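Local coordinates for cell wall surface anchor family protein (PDB 3TW0) that probably mediates adhesion to host cells as the tip pilin of a group B Streptococcus pilus, through a von Willebrand factor A domain that binds a magnesium ion, at residues A[170-175]-A[340-345]; A[175-180]-A[329-334]; A[207-212]-A[305-310]; A[230-235]-A[298-303]; A[320-325]-A[350-355]. The protein carries 2 engineered substitutions. All coordinates share one frame; numbering follows the deposited sequence.

Overall arrangement
Strand 165-172 leads into contact 1, where 170-175 closes a long loop against helix 335-344. V175 is shared with contact 2, which joins the loop after that strand to 329-334 and nests within contact 1. Inside contact 2 lies contact 3, 207-212 against helix 302-312, and inside contact 3 lies contact 4, where 230-235 meets the segment that starts the same helix. After contacts 3 and 4 have closed, contact 5 pairs strands 319-324 and 352-354, crossing contacts 1 and 2. Contacts 1 and 5 share the central parallel sheet, their centres about 7 Å apart; contacts 2 and 4, which touch at P331 O and F231 N, tie together loops near the metal site.

Contact 1 of 5, residues A[170-175]-A[340-345]; sequences HVTDGV and KFMQSI
M342 and T172 meet tip to tip in the apolar part of this contact, the methyl CE of M342 lying 3.4 Å from CG2 of T172, though the exact placing of CE is doubtful. SD of M342 lies against G174, 3.5 Å from its CA, and a bend at chi3 (82°) turns the methyl toward T172; with no side chain on G174, helix 335-344 can come this close to the end of strand 165-172. I345, just past the helix, puts CD1 at the edge of the H170 ring, near its plane and 3.8 Å from CE1, while T172 CG2 lies over one ring face, toward its rim. The F341 ring brings CD2 to 3.5 Å from O of G174, obliquely.

Polar links are indirect or local. One water, in the plane of the H170 ring, bonds to ND1 and donates to I345 O, and NE2 of the same ring is bonded to Y61. T172 OG1 accepts from G174 N at 3.0 Å in an ST turn and also pairs with D18, while D173 bonds to S22. D18, S22 and D173 all belong to the magnesium-binding region of the vWFA fold.

The direct side-chain fit is thus mainly apolar, with one water as the polar link, and buried O of G174 has no polar partner in the model. The polar ends of T172 and D173 are engaged instead by D18 and S22, at the magnesium site.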
# COMPACT_ATOMS: atom_id res chain seq x y z
N HIS A 170 -0.49 -14.09 -0.22
CA HIS A 170 -0.73 -12.69 0.18
C HIS A 170 -2.06 -12.62 0.87
O HIS A 170 -3.10 -12.96 0.27
CB HIS A 170 -0.67 -11.81 -1.06
CG HIS A 170 -0.97 -10.36 -0.81
ND1 HIS A 170 -1.41 -9.52 -1.81
CD2 HIS A 170 -0.89 -9.60 0.31
CE1 HIS A 170 -1.57 -8.30 -1.32
NE2 HIS A 170 -1.26 -8.32 -0.04
N VAL A 171 -2.03 -12.19 2.12
CA VAL A 171 -3.22 -12.13 2.96
C VAL A 171 -3.54 -10.68 3.32
O VAL A 171 -2.73 -9.97 3.96
CB VAL A 171 -3.03 -12.92 4.28
CG1 VAL A 171 -4.35 -13.01 5.01
CG2 VAL A 171 -2.46 -14.32 3.97
N THR A 172 -4.74 -10.24 2.94
CA THR A 172 -5.05 -8.81 2.93
C THR A 172 -6.55 -8.61 2.84
O THR A 172 -7.28 -9.55 2.51
CB THR A 172 -4.32 -8.13 1.73
OG1 THR A 172 -4.69 -6.74 1.62
CG2 THR A 172 -4.65 -8.84 0.39
N ASP A 173 -7.03 -7.41 3.13
CA ASP A 173 -8.43 -7.09 2.87
C ASP A 173 -8.63 -6.49 1.46
O ASP A 173 -9.75 -6.16 1.07
CB ASP A 173 -9.03 -6.21 3.99
CG ASP A 173 -8.37 -4.84 4.08
OD1 ASP A 173 -7.77 -4.41 3.08
OD2 ASP A 173 -8.46 -4.19 5.12
N GLY A 174 -7.53 -6.37 0.71
CA GLY A 174 -7.59 -6.01 -0.71
C GLY A 174 -7.76 -4.55 -1.08
O GLY A 174 -8.20 -4.25 -2.20
N VAL A 175 -7.42 -3.63 -0.18
CA VAL A 175 -7.61 -2.20 -0.50
C VAL A 175 -6.34 -1.40 -0.35
O VAL A 175 -6.05 -0.88 0.74
CB VAL A 175 -8.76 -1.55 0.33
CG1 VAL A 175 -9.01 -0.11 -0.15
CG2 VAL A 175 -10.05 -2.39 0.26
N LYS A 340 -11.75 -7.61 -7.39
CA LYS A 340 -11.15 -7.46 -8.69
C LYS A 340 -9.68 -7.13 -8.51
O LYS A 340 -8.83 -7.73 -9.14
CB LYS A 340 -11.88 -6.37 -9.49
CG LYS A 340 -13.23 -6.83 -10.10
CD LYS A 340 -13.88 -5.66 -10.85
CE LYS A 340 -15.16 -6.09 -11.57
NZ LYS A 340 -15.76 -4.93 -12.32
N PHE A 341 -9.37 -6.18 -7.63
CA PHE A 341 -7.97 -5.85 -7.37
C PHE A 341 -7.16 -7.06 -6.91
O PHE A 341 -6.08 -7.35 -7.45
CB PHE A 341 -7.78 -4.69 -6.38
CG PHE A 341 -6.35 -4.53 -5.98
CD1 PHE A 341 -5.40 -4.07 -6.89
CD2 PHE A 341 -5.93 -4.94 -4.72
CE1 PHE A 341 -4.05 -3.97 -6.52
CE2 PHE A 341 -4.60 -4.83 -4.34
CZ PHE A 341 -3.66 -4.35 -5.22
N MET A 342 -7.69 -7.82 -5.95
CA MET A 342 -6.99 -8.98 -5.46
C MET A 342 -6.78 -10.03 -6.52
O MET A 342 -5.71 -10.63 -6.59
CB MET A 342 -7.67 -9.55 -4.21
CG MET A 342 -7.41 -8.72 -2.95
SD MET A 342 -8.28 -9.34 -1.48
CE MET A 342 -7.14 -10.62 -0.99
N GLN A 343 -7.81 -10.22 -7.35
CA GLN A 343 -7.76 -11.15 -8.49
C GLN A 343 -6.73 -10.66 -9.47
O GLN A 343 -5.95 -11.46 -9.98
CB GLN A 343 -9.14 -11.23 -9.18
CG GLN A 343 -10.15 -12.09 -8.44
CD GLN A 343 -11.60 -11.86 -8.89
OE1 GLN A 343 -11.95 -10.84 -9.49
NE2 GLN A 343 -12.46 -12.83 -8.59
N SER A 344 -6.70 -9.34 -9.69
CA SER A 344 -5.73 -8.69 -10.60
C SER A 344 -4.26 -8.95 -10.24
O SER A 344 -3.41 -8.97 -11.13
CB SER A 344 -5.97 -7.17 -10.70
OG SER A 344 -5.30 -6.46 -9.65
N ILE A 345 -3.98 -9.16 -8.94
CA ILE A 345 -2.60 -9.40 -8.48
C ILE A 345 -2.39 -10.83 -7.93
O ILE A 345 -1.60 -11.06 -6.99
CB ILE A 345 -2.15 -8.32 -7.46
CG1 ILE A 345 -2.94 -8.40 -6.15
CG2 ILE A 345 -2.20 -6.91 -8.17
CD1 ILE A 345 -2.31 -7.57 -4.94
O HOH W 1 -1.31 -10.87 -4.25

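Contact 2 of 5, residues A[175-180]-A[329-334]; sequences VPTMSY and GDPGAT. With ACT (acetate ion), chain F.
V175 fits its two methyl groups into the turn 329-334. CG2 is pressed 3.5 Å from CA of G329, slightly tighter than usual carbon packing, while CG1 lies 4.2 Å from CB of A333 and 4.1 Å from CD of P331. With CG1 anti to the backbone N (chi1 -174°), that branch is directed to P331 and A333 and CG2 is left to G329. CB of V175 rests 3.5 Å from O of D330. Next to this, T177 crosses P331 at about a right angle, its CG2 3.8 Å from the proline CD.

A water joins the two loops, donating to V175 O and to D330 O. The turn itself is closed by the bond from A333 N to G329 O and shaped by the cis peptide before P331; D330 is held further out by a salt bridge to R27.

On the other segment, T177 OG1 donates to an acetate oxygen, OXT, at 2.8 Å and also bonds to the backbone N of T143. The acetate, probably from the crystallisation liquor, is bound in addition by T143 OG1 and S22 N. T143 and S22 are magnesium ligands, so the two loops border the metal-binding top of a vWFA domain, at the site called MIDAS in this family.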
# COMPACT_ATOMS: atom_id res chain seq x y z
N VAL A 175 -7.42 -3.63 -0.18
CA VAL A 175 -7.61 -2.20 -0.50
C VAL A 175 -6.34 -1.40 -0.35
O VAL A 175 -6.05 -0.88 0.74
CB VAL A 175 -8.76 -1.55 0.33
CG1 VAL A 175 -9.01 -0.11 -0.15
CG2 VAL A 175 -10.05 -2.39 0.26
N PRO A 176 -5.54 -1.31 -1.43
CA PRO A 176 -4.31 -0.53 -1.33
C PRO A 176 -4.61 0.95 -1.35
O PRO A 176 -5.51 1.40 -2.07
CB PRO A 176 -3.52 -0.95 -2.57
CG PRO A 176 -4.61 -1.22 -3.61
CD PRO A 176 -5.72 -1.86 -2.80
N THR A 177 -3.84 1.71 -0.58
CA THR A 177 -4.12 3.12 -0.36
C THR A 177 -2.84 3.94 -0.45
O THR A 177 -2.79 5.09 -0.01
CB THR A 177 -4.72 3.34 1.04
OG1 THR A 177 -3.80 2.84 2.02
CG2 THR A 177 -6.05 2.62 1.22
N MET A 178 -1.79 3.33 -0.99
CA MET A 178 -0.52 3.99 -1.22
C MET A 178 0.06 3.29 -2.42
O MET A 178 -0.24 2.11 -2.58
CB MET A 178 0.40 3.76 -0.02
CG MET A 178 1.62 4.65 -0.02
SD MET A 178 2.47 4.59 1.62
CE MET A 178 1.51 5.83 2.55
N SER A 179 0.89 3.98 -3.20
CA SER A 179 1.49 3.38 -4.39
C SER A 179 2.67 4.19 -4.86
O SER A 179 2.78 5.38 -4.55
CB SER A 179 0.45 3.29 -5.53
OG SER A 179 0.11 4.60 -5.97
N TYR A 180 3.59 3.55 -5.59
CA TYR A 180 4.60 4.36 -6.30
C TYR A 180 4.05 5.11 -7.52
O TYR A 180 3.16 4.59 -8.22
CB TYR A 180 5.85 3.53 -6.62
CG TYR A 180 6.69 3.18 -5.40
CD1 TYR A 180 7.32 4.19 -4.67
CD2 TYR A 180 6.87 1.86 -4.99
CE1 TYR A 180 8.09 3.90 -3.53
CE2 TYR A 180 7.64 1.56 -3.85
CZ TYR A 180 8.26 2.59 -3.13
OH TYR A 180 9.02 2.32 -2.01
N GLY A 329 -13.95 -3.15 1.05
CA GLY A 329 -13.47 -1.93 0.37
C GLY A 329 -13.03 -0.74 1.23
O GLY A 329 -12.74 0.33 0.68
N ASP A 330 -12.93 -0.92 2.55
CA ASP A 330 -12.48 0.17 3.44
C ASP A 330 -10.97 0.45 3.29
O ASP A 330 -10.16 -0.47 3.37
CB ASP A 330 -12.85 -0.15 4.90
CG ASP A 330 -12.55 1.01 5.90
OD1 ASP A 330 -12.70 2.21 5.56
OD2 ASP A 330 -12.17 0.71 7.06
N PRO A 331 -10.58 1.73 3.04
CA PRO A 331 -11.43 2.91 2.70
C PRO A 331 -11.51 3.26 1.19
O PRO A 331 -10.51 3.16 0.48
CB PRO A 331 -10.68 4.05 3.40
CG PRO A 331 -9.21 3.65 3.19
CD PRO A 331 -9.18 2.13 3.26
N GLY A 332 -12.71 3.65 0.73
CA GLY A 332 -12.90 4.31 -0.58
C GLY A 332 -13.07 3.42 -1.80
O GLY A 332 -13.23 3.91 -2.92
N ALA A 333 -13.06 2.11 -1.58
CA ALA A 333 -13.35 1.18 -2.64
C ALA A 333 -14.67 0.48 -2.33
O ALA A 333 -15.16 0.50 -1.22
CB ALA A 333 -12.22 0.17 -2.81
N THR A 334 -15.27 -0.11 -3.34
CA THR A 334 -16.42 -0.97 -3.11
C THR A 334 -15.91 -2.38 -2.85
O THR A 334 -14.74 -2.67 -3.15
CB THR A 334 -17.28 -1.05 -4.36
OG1 THR A 334 -16.47 -1.57 -5.41
CG2 THR A 334 -17.79 0.35 -4.74
C ACT F . -5.25 1.59 5.54
O ACT F . -5.52 0.41 5.82
OXT ACT F . -4.77 1.75 4.39
CH3 ACT F . -5.46 2.74 6.51
O HOH W 2 -6.96 -0.59 3.34

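Contact 3 of 5, residues A[207-212]-A[305-310]; sequences SGILQE and TTLYFN
N310 meets S207, and L307 meets I209, where the loop after helix 192-201 packs on helix 302-312 of the vWFA domain. The carbonyl of S207 is gripped twice: N310 ND2 donates to S207 O at 3.3 Å, nearly in its own amide plane but from above the carbonyl plane, and a water donates to the same oxygen while accepting from ND2. OD1 of N310 is taken by R314, so both ends of its amide have partners; S207 OG is bonded to D205. I209 N donates to L307 O at 3.1 Å, again from above the carbonyl plane.

G208 lets the backbone come close, its CA 3.2 Å from O of L307. Apolar contact adds I209 CD1 against L307 CD1, 3.9 Å apart, and F196 of helix 192-201 touches both residues. Q211 runs beside Y308, amide and ring planes 29° apart, and one water bridges them, 2.6 Å from Q211 OE1 and 2.6 Å from Y308 OH.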
# COMPACT_ATOMS: atom_id res chain seq x y z
N SER A 207 0.29 -5.42 -20.34
CA SER A 207 -0.62 -5.36 -19.17
C SER A 207 0.01 -4.67 -17.97
O SER A 207 -0.61 -4.61 -16.92
CB SER A 207 -1.00 -6.76 -18.69
OG SER A 207 0.16 -7.50 -18.36
N GLY A 208 1.25 -4.22 -18.11
CA GLY A 208 2.00 -3.64 -16.96
C GLY A 208 3.00 -2.59 -17.37
O GLY A 208 3.11 -2.25 -18.56
N ILE A 209 3.76 -2.11 -16.39
CA ILE A 209 4.77 -1.10 -16.57
C ILE A 209 6.00 -1.55 -15.78
O ILE A 209 5.87 -2.08 -14.65
CB ILE A 209 4.30 0.27 -16.02
CG1 ILE A 209 3.10 0.80 -16.83
CG2 ILE A 209 5.45 1.29 -16.02
CD1 ILE A 209 2.57 2.20 -16.38
N LEU A 210 7.17 -1.35 -16.38
CA LEU A 210 8.41 -1.79 -15.76
C LEU A 210 8.75 -0.89 -14.57
O LEU A 210 8.37 0.28 -14.55
CB LEU A 210 9.58 -1.81 -16.76
CG LEU A 210 9.63 -2.94 -17.81
CD1 LEU A 210 10.68 -2.62 -18.89
CD2 LEU A 210 9.87 -4.36 -17.22
N GLN A 211 9.47 -1.44 -13.60
CA GLN A 211 9.97 -0.65 -12.47
C GLN A 211 10.64 0.67 -12.88
O GLN A 211 10.41 1.72 -12.25
CB GLN A 211 10.93 -1.47 -11.59
CG GLN A 211 11.33 -0.73 -10.30
CD GLN A 211 11.95 -1.63 -9.26
OE1 GLN A 211 11.36 -2.62 -8.83
NE2 GLN A 211 13.14 -1.26 -8.82
N GLU A 212 11.42 0.61 -13.96
CA GLU A 212 12.20 1.77 -14.42
C GLU A 212 11.32 3.00 -14.78
O GLU A 212 11.83 4.11 -14.86
CB GLU A 212 13.09 1.38 -15.60
CG GLU A 212 12.26 1.03 -16.83
CD GLU A 212 13.10 0.62 -18.01
OE1 GLU A 212 13.99 -0.22 -17.82
OE2 GLU A 212 12.89 1.13 -19.12
N THR A 305 -0.63 -0.32 -8.81
CA THR A 305 -0.14 -1.56 -8.21
C THR A 305 -0.24 -2.79 -9.16
O THR A 305 0.70 -3.61 -9.22
CB THR A 305 -0.82 -1.85 -6.87
OG1 THR A 305 -0.71 -0.69 -6.01
CG2 THR A 305 -0.16 -3.03 -6.20
N THR A 306 -1.38 -2.92 -9.84
CA THR A 306 -1.64 -4.01 -10.82
C THR A 306 -0.66 -3.93 -11.99
O THR A 306 -0.08 -4.94 -12.40
CB THR A 306 -3.12 -3.96 -11.35
OG1 THR A 306 -4.01 -4.04 -10.24
CG2 THR A 306 -3.42 -5.12 -12.32
N LEU A 307 -0.44 -2.71 -12.49
CA LEU A 307 0.50 -2.49 -13.56
C LEU A 307 1.90 -2.87 -13.12
O LEU A 307 2.65 -3.53 -13.86
CB LEU A 307 0.43 -1.04 -14.05
CG LEU A 307 -0.81 -0.59 -14.83
CD1 LEU A 307 -0.84 0.93 -14.91
CD2 LEU A 307 -0.88 -1.22 -16.26
N TYR A 308 2.27 -2.51 -11.89
CA TYR A 308 3.57 -2.92 -11.42
C TYR A 308 3.64 -4.44 -11.30
O TYR A 308 4.64 -5.06 -11.69
CB TYR A 308 3.93 -2.29 -10.05
CG TYR A 308 5.03 -3.09 -9.43
CD1 TYR A 308 6.35 -2.85 -9.76
CD2 TYR A 308 4.73 -4.16 -8.61
CE1 TYR A 308 7.37 -3.63 -9.24
CE2 TYR A 308 5.73 -4.96 -8.09
CZ TYR A 308 7.05 -4.69 -8.40
OH TYR A 308 8.01 -5.50 -7.85
N PHE A 309 2.58 -5.04 -10.76
CA PHE A 309 2.52 -6.50 -10.60
C PHE A 309 2.70 -7.17 -11.97
O PHE A 309 3.56 -8.04 -12.14
CB PHE A 309 1.18 -6.91 -9.98
CG PHE A 309 1.03 -8.40 -9.76
CD1 PHE A 309 1.48 -9.00 -8.57
CD2 PHE A 309 0.44 -9.21 -10.75
CE1 PHE A 309 1.35 -10.40 -8.38
CE2 PHE A 309 0.32 -10.58 -10.57
CZ PHE A 309 0.75 -11.18 -9.38
N ASN A 310 1.90 -6.73 -12.93
CA ASN A 310 1.89 -7.35 -14.26
C ASN A 310 3.18 -7.09 -15.04
O ASN A 310 3.54 -7.87 -15.90
CB ASN A 310 0.67 -6.89 -15.06
CG ASN A 310 -0.63 -7.52 -14.58
OD1 ASN A 310 -0.61 -8.56 -13.91
ND2 ASN A 310 -1.77 -6.90 -14.91
O HOH W 3 -3.20 -4.28 -16.29
O HOH W 4 10.34 -4.99 -8.99

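Contact 4 of 5, residues A[230-235]-A[298-303]; sequences SFKLFS and IKTHGE
K232 and T300 pair through a single beta bridge, in which H301 N donates to F231 O at 2.9 Å and L233 N to K299 O at 2.7 Å. The bridge ties the loop 230-235 to the start of helix 302-312 of the vWFA domain, where T300 also serves as a cap: its OG1 accepts from E303 N. On the opposing segment S230 OG accepts from K232 N in an ST turn, fixing the bend that carries F231.

F231 and T300 run side by side, pointing the same way. T300 CB sits over one face of the phenyl ring in a CH-pi contact, 4.0 Å from its centroid, while CG2 comes to 3.4 Å from CE2. G302, lacking a side chain, leaves room for the ring, whose CE1 is 3.7 Å from N of G302. L233 lies beside I298 and meets H301 at about a right angle, its CD2 3.7 Å from NE2.

The H301 ring is held at both nitrogens: ND1 bonds to S179, and a water in the ring plane joins NE2 to K232 O. S230 O lies at the edge of the H301 ring, near its plane, 3.2 Å from CD2.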
# COMPACT_ATOMS: atom_id res chain seq x y z
N SER A 230 -7.31 6.79 1.29
CA SER A 230 -8.28 6.22 0.35
C SER A 230 -7.66 5.36 -0.77
O SER A 230 -6.54 5.56 -1.19
CB SER A 230 -9.15 7.34 -0.27
OG SER A 230 -10.11 6.81 -1.19
N PHE A 231 -8.43 4.37 -1.21
CA PHE A 231 -8.15 3.64 -2.43
C PHE A 231 -8.10 4.62 -3.62
O PHE A 231 -7.34 4.42 -4.56
CB PHE A 231 -9.27 2.63 -2.62
CG PHE A 231 -9.16 1.83 -3.89
CD1 PHE A 231 -8.24 0.79 -3.99
CD2 PHE A 231 -10.02 2.08 -4.96
CE1 PHE A 231 -8.17 0.02 -5.17
CE2 PHE A 231 -9.96 1.32 -6.12
CZ PHE A 231 -9.02 0.30 -6.23
N LYS A 232 -8.89 5.69 -3.56
CA LYS A 232 -8.99 6.64 -4.66
C LYS A 232 -7.99 7.78 -4.55
O LYS A 232 -7.62 8.17 -3.46
CB LYS A 232 -10.41 7.24 -4.75
CG LYS A 232 -11.47 6.26 -5.31
CD LYS A 232 -12.85 6.94 -5.49
CE LYS A 232 -13.76 6.83 -4.24
NZ LYS A 232 -13.27 7.62 -3.04
N LEU A 233 -7.55 8.30 -5.70
CA LEU A 233 -6.90 9.59 -5.75
C LEU A 233 -7.99 10.60 -6.06
O LEU A 233 -8.97 10.26 -6.74
CB LEU A 233 -5.82 9.60 -6.83
CG LEU A 233 -4.58 8.76 -6.47
CD1 LEU A 233 -3.81 8.34 -7.72
CD2 LEU A 233 -3.64 9.49 -5.45
N PHE A 234 -7.81 11.84 -5.61
CA PHE A 234 -8.94 12.80 -5.61
C PHE A 234 -8.91 13.72 -6.81
O PHE A 234 -7.89 14.33 -7.11
CB PHE A 234 -9.00 13.59 -4.28
CG PHE A 234 -9.11 12.71 -3.07
CD1 PHE A 234 -10.22 11.89 -2.89
CD2 PHE A 234 -8.10 12.67 -2.11
CE1 PHE A 234 -10.32 11.05 -1.75
CE2 PHE A 234 -8.20 11.85 -0.97
CZ PHE A 234 -9.30 11.04 -0.80
N SER A 235 -10.05 13.81 -7.50
CA SER A 235 -10.18 14.78 -8.59
C SER A 235 -10.47 16.19 -8.06
O SER A 235 -10.00 17.18 -8.62
CB SER A 235 -11.21 14.34 -9.64
OG SER A 235 -12.42 13.91 -9.02
N ILE A 298 -4.53 8.57 -13.67
CA ILE A 298 -4.47 7.53 -12.63
C ILE A 298 -5.41 8.00 -11.52
O ILE A 298 -5.28 9.12 -11.05
CB ILE A 298 -3.02 7.33 -12.12
CG1 ILE A 298 -2.07 7.01 -13.29
CG2 ILE A 298 -2.93 6.32 -10.98
CD1 ILE A 298 -2.35 5.68 -14.01
N LYS A 299 -6.38 7.17 -11.13
CA LYS A 299 -7.43 7.60 -10.17
C LYS A 299 -7.56 6.71 -8.94
O LYS A 299 -8.31 7.03 -8.01
CB LYS A 299 -8.79 7.68 -10.89
CG LYS A 299 -8.81 8.64 -12.09
CD LYS A 299 -10.01 8.37 -13.02
CE LYS A 299 -10.45 9.64 -13.69
NZ LYS A 299 -10.74 9.48 -15.17
N THR A 300 -6.84 5.58 -8.93
CA THR A 300 -6.75 4.73 -7.74
C THR A 300 -5.32 4.23 -7.43
O THR A 300 -4.41 4.38 -8.23
CB THR A 300 -7.61 3.48 -7.89
OG1 THR A 300 -7.04 2.65 -8.92
CG2 THR A 300 -9.06 3.86 -8.25
N HIS A 301 -5.13 3.60 -6.28
CA HIS A 301 -3.86 2.95 -5.99
C HIS A 301 -3.81 1.54 -6.56
O HIS A 301 -2.74 0.99 -6.72
CB HIS A 301 -3.54 3.01 -4.47
CG HIS A 301 -3.41 4.41 -3.99
ND1 HIS A 301 -2.27 5.16 -4.21
CD2 HIS A 301 -4.33 5.26 -3.47
CE1 HIS A 301 -2.47 6.39 -3.77
NE2 HIS A 301 -3.71 6.48 -3.32
N GLY A 302 -4.98 0.99 -6.86
CA GLY A 302 -5.09 -0.37 -7.40
C GLY A 302 -4.42 -0.44 -8.75
O GLY A 302 -3.61 -1.32 -9.00
N GLU A 303 -4.73 0.52 -9.62
CA GLU A 303 -4.19 0.48 -10.94
C GLU A 303 -2.65 0.52 -11.01
O GLU A 303 -2.03 -0.35 -11.64
CB GLU A 303 -4.85 1.51 -11.89
CG GLU A 303 -4.31 1.37 -13.32
CD GLU A 303 -4.75 2.47 -14.28
OE1 GLU A 303 -5.35 3.47 -13.83
OE2 GLU A 303 -4.49 2.32 -15.50
O HOH W 5 -5.17 8.59 -2.11

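Contact 5 of 5, residues A[320-325]-A[350-355]; sequences IFTVGI and ENYCNV. Engineered in segment 350-355: C353 (natural residue Thr).
First torsions lay Y352 against T322 and G324, and F321 against N351. With CG of Y352 anti to the backbone N (chi1 168°), its ring lies along the neighbouring strand, CD1 3.4 Å from O of T322 and CE1 3.5 Å from N of G324. G324 has no side chain, which leaves room for the phenol, its OH 3.6 Å from CA of G324. F321 has CG beside the backbone N (chi1 -59°), bringing its ring obliquely across the N351 side chain, the two planes 19° apart.

The backbones form a parallel pair: T322 N donates to N351 O, C353 N to T322 O, G324 N to C353 O, and V355 N to G324 O, at 2.9 to 3.0 Å. Short CA-H...O contacts run between them, such as V323 CA to C353 O at 3.2 Å. V355, just past the last bridge, puts CB 3.7 Å from V323 CG1, the side chains crossing at about a right angle, and I325 CG1 touches the same CB.

T322 OG1 pairs with S346. The engineered C353 is disulfide-bonded to C360, linking the edge strand to helix 358-366, which covers the F321 and C353 face. Helix 335-344 lies over T322 and Y352 on the opposite face, completing the beta-alpha-beta crossover, and strand 165-172 flanks strand 319-324 on its other side.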
# COMPACT_ATOMS: atom_id res chain seq x y z
N ILE A 320 1.16 -16.76 -7.49
CA ILE A 320 0.75 -15.80 -6.49
C ILE A 320 -0.69 -16.08 -6.09
O ILE A 320 -1.60 -16.02 -6.94
CB ILE A 320 0.96 -14.32 -6.91
CG1 ILE A 320 2.41 -14.07 -7.40
CG2 ILE A 320 0.60 -13.39 -5.74
CD1 ILE A 320 2.60 -14.10 -8.92
N PHE A 321 -0.87 -16.42 -4.82
CA PHE A 321 -2.19 -16.68 -4.26
C PHE A 321 -2.57 -15.55 -3.31
O PHE A 321 -1.77 -15.18 -2.45
CB PHE A 321 -2.23 -18.02 -3.49
CG PHE A 321 -1.86 -19.23 -4.32
CD1 PHE A 321 -1.66 -19.15 -5.69
CD2 PHE A 321 -1.72 -20.47 -3.70
CE1 PHE A 321 -1.33 -20.29 -6.45
CE2 PHE A 321 -1.39 -21.61 -4.46
CZ PHE A 321 -1.20 -21.51 -5.84
N THR A 322 -3.79 -15.04 -3.45
CA THR A 322 -4.29 -13.98 -2.60
C THR A 322 -5.50 -14.44 -1.75
O THR A 322 -6.48 -14.98 -2.29
CB THR A 322 -4.65 -12.73 -3.40
OG1 THR A 322 -3.61 -12.46 -4.33
CG2 THR A 322 -4.76 -11.50 -2.51
N VAL A 323 -5.43 -14.21 -0.45
CA VAL A 323 -6.50 -14.58 0.47
C VAL A 323 -7.15 -13.34 1.07
O VAL A 323 -6.51 -12.56 1.77
CB VAL A 323 -6.02 -15.58 1.53
CG1 VAL A 323 -6.98 -15.66 2.73
CG2 VAL A 323 -5.87 -16.94 0.88
N GLY A 324 -8.43 -13.18 0.75
CA GLY A 324 -9.22 -12.02 1.18
C GLY A 324 -9.82 -12.15 2.56
O GLY A 324 -10.49 -13.12 2.89
N ILE A 325 -9.60 -11.15 3.39
CA ILE A 325 -10.14 -11.22 4.74
C ILE A 325 -11.13 -10.11 5.02
O ILE A 325 -10.79 -8.93 4.94
CB ILE A 325 -9.01 -11.23 5.79
CG1 ILE A 325 -8.08 -12.43 5.56
CG2 ILE A 325 -9.60 -11.21 7.23
CD1 ILE A 325 -7.73 -13.16 6.78
N GLU A 350 -8.91 -17.85 -10.09
CA GLU A 350 -9.20 -18.78 -9.00
C GLU A 350 -8.10 -18.86 -7.93
O GLU A 350 -8.19 -19.67 -6.97
CB GLU A 350 -9.51 -20.18 -9.57
CG GLU A 350 -8.27 -20.94 -10.05
CD GLU A 350 -7.97 -20.73 -11.53
OE1 GLU A 350 -8.56 -19.81 -12.16
OE2 GLU A 350 -7.13 -21.49 -12.07
N ASN A 351 -7.05 -18.06 -8.09
CA ASN A 351 -6.02 -17.99 -7.06
C ASN A 351 -6.26 -16.83 -6.10
O ASN A 351 -5.47 -16.62 -5.19
CB ASN A 351 -4.62 -17.97 -7.66
CG ASN A 351 -4.26 -19.29 -8.34
OD1 ASN A 351 -4.50 -20.38 -7.80
ND2 ASN A 351 -3.69 -19.20 -9.52
N TYR A 352 -7.32 -16.08 -6.34
CA TYR A 352 -7.95 -15.31 -5.30
C TYR A 352 -9.02 -16.16 -4.57
O TYR A 352 -9.93 -16.66 -5.20
CB TYR A 352 -8.61 -14.01 -5.81
CG TYR A 352 -9.47 -13.43 -4.70
CD1 TYR A 352 -8.88 -12.96 -3.53
CD2 TYR A 352 -10.88 -13.45 -4.76
CE1 TYR A 352 -9.63 -12.47 -2.47
CE2 TYR A 352 -11.66 -12.94 -3.67
CZ TYR A 352 -11.00 -12.47 -2.52
OH TYR A 352 -11.68 -11.97 -1.42
N CYS A 353 -8.91 -16.31 -3.25
CA CYS A 353 -9.92 -17.02 -2.47
C CYS A 353 -10.28 -16.15 -1.28
O CYS A 353 -9.39 -15.54 -0.66
CB CYS A 353 -9.37 -18.37 -1.95
SG CYS A 353 -8.66 -19.49 -3.20
N ASN A 354 -11.57 -16.06 -0.96
CA ASN A 354 -11.94 -15.58 0.36
C ASN A 354 -11.40 -16.59 1.35
O ASN A 354 -11.29 -17.79 1.04
CB ASN A 354 -13.45 -15.43 0.55
CG ASN A 354 -13.80 -14.50 1.71
OD1 ASN A 354 -13.68 -14.87 2.91
ND2 ASN A 354 -14.20 -13.27 1.36
N VAL A 355 -11.00 -16.09 2.51
CA VAL A 355 -10.51 -16.95 3.58
C VAL A 355 -11.61 -17.95 3.99
O VAL A 355 -11.32 -19.11 4.33
CB VAL A 355 -9.98 -16.12 4.78
CG1 VAL A 355 -11.13 -15.41 5.51
CG2 VAL A 355 -9.15 -17.02 5.74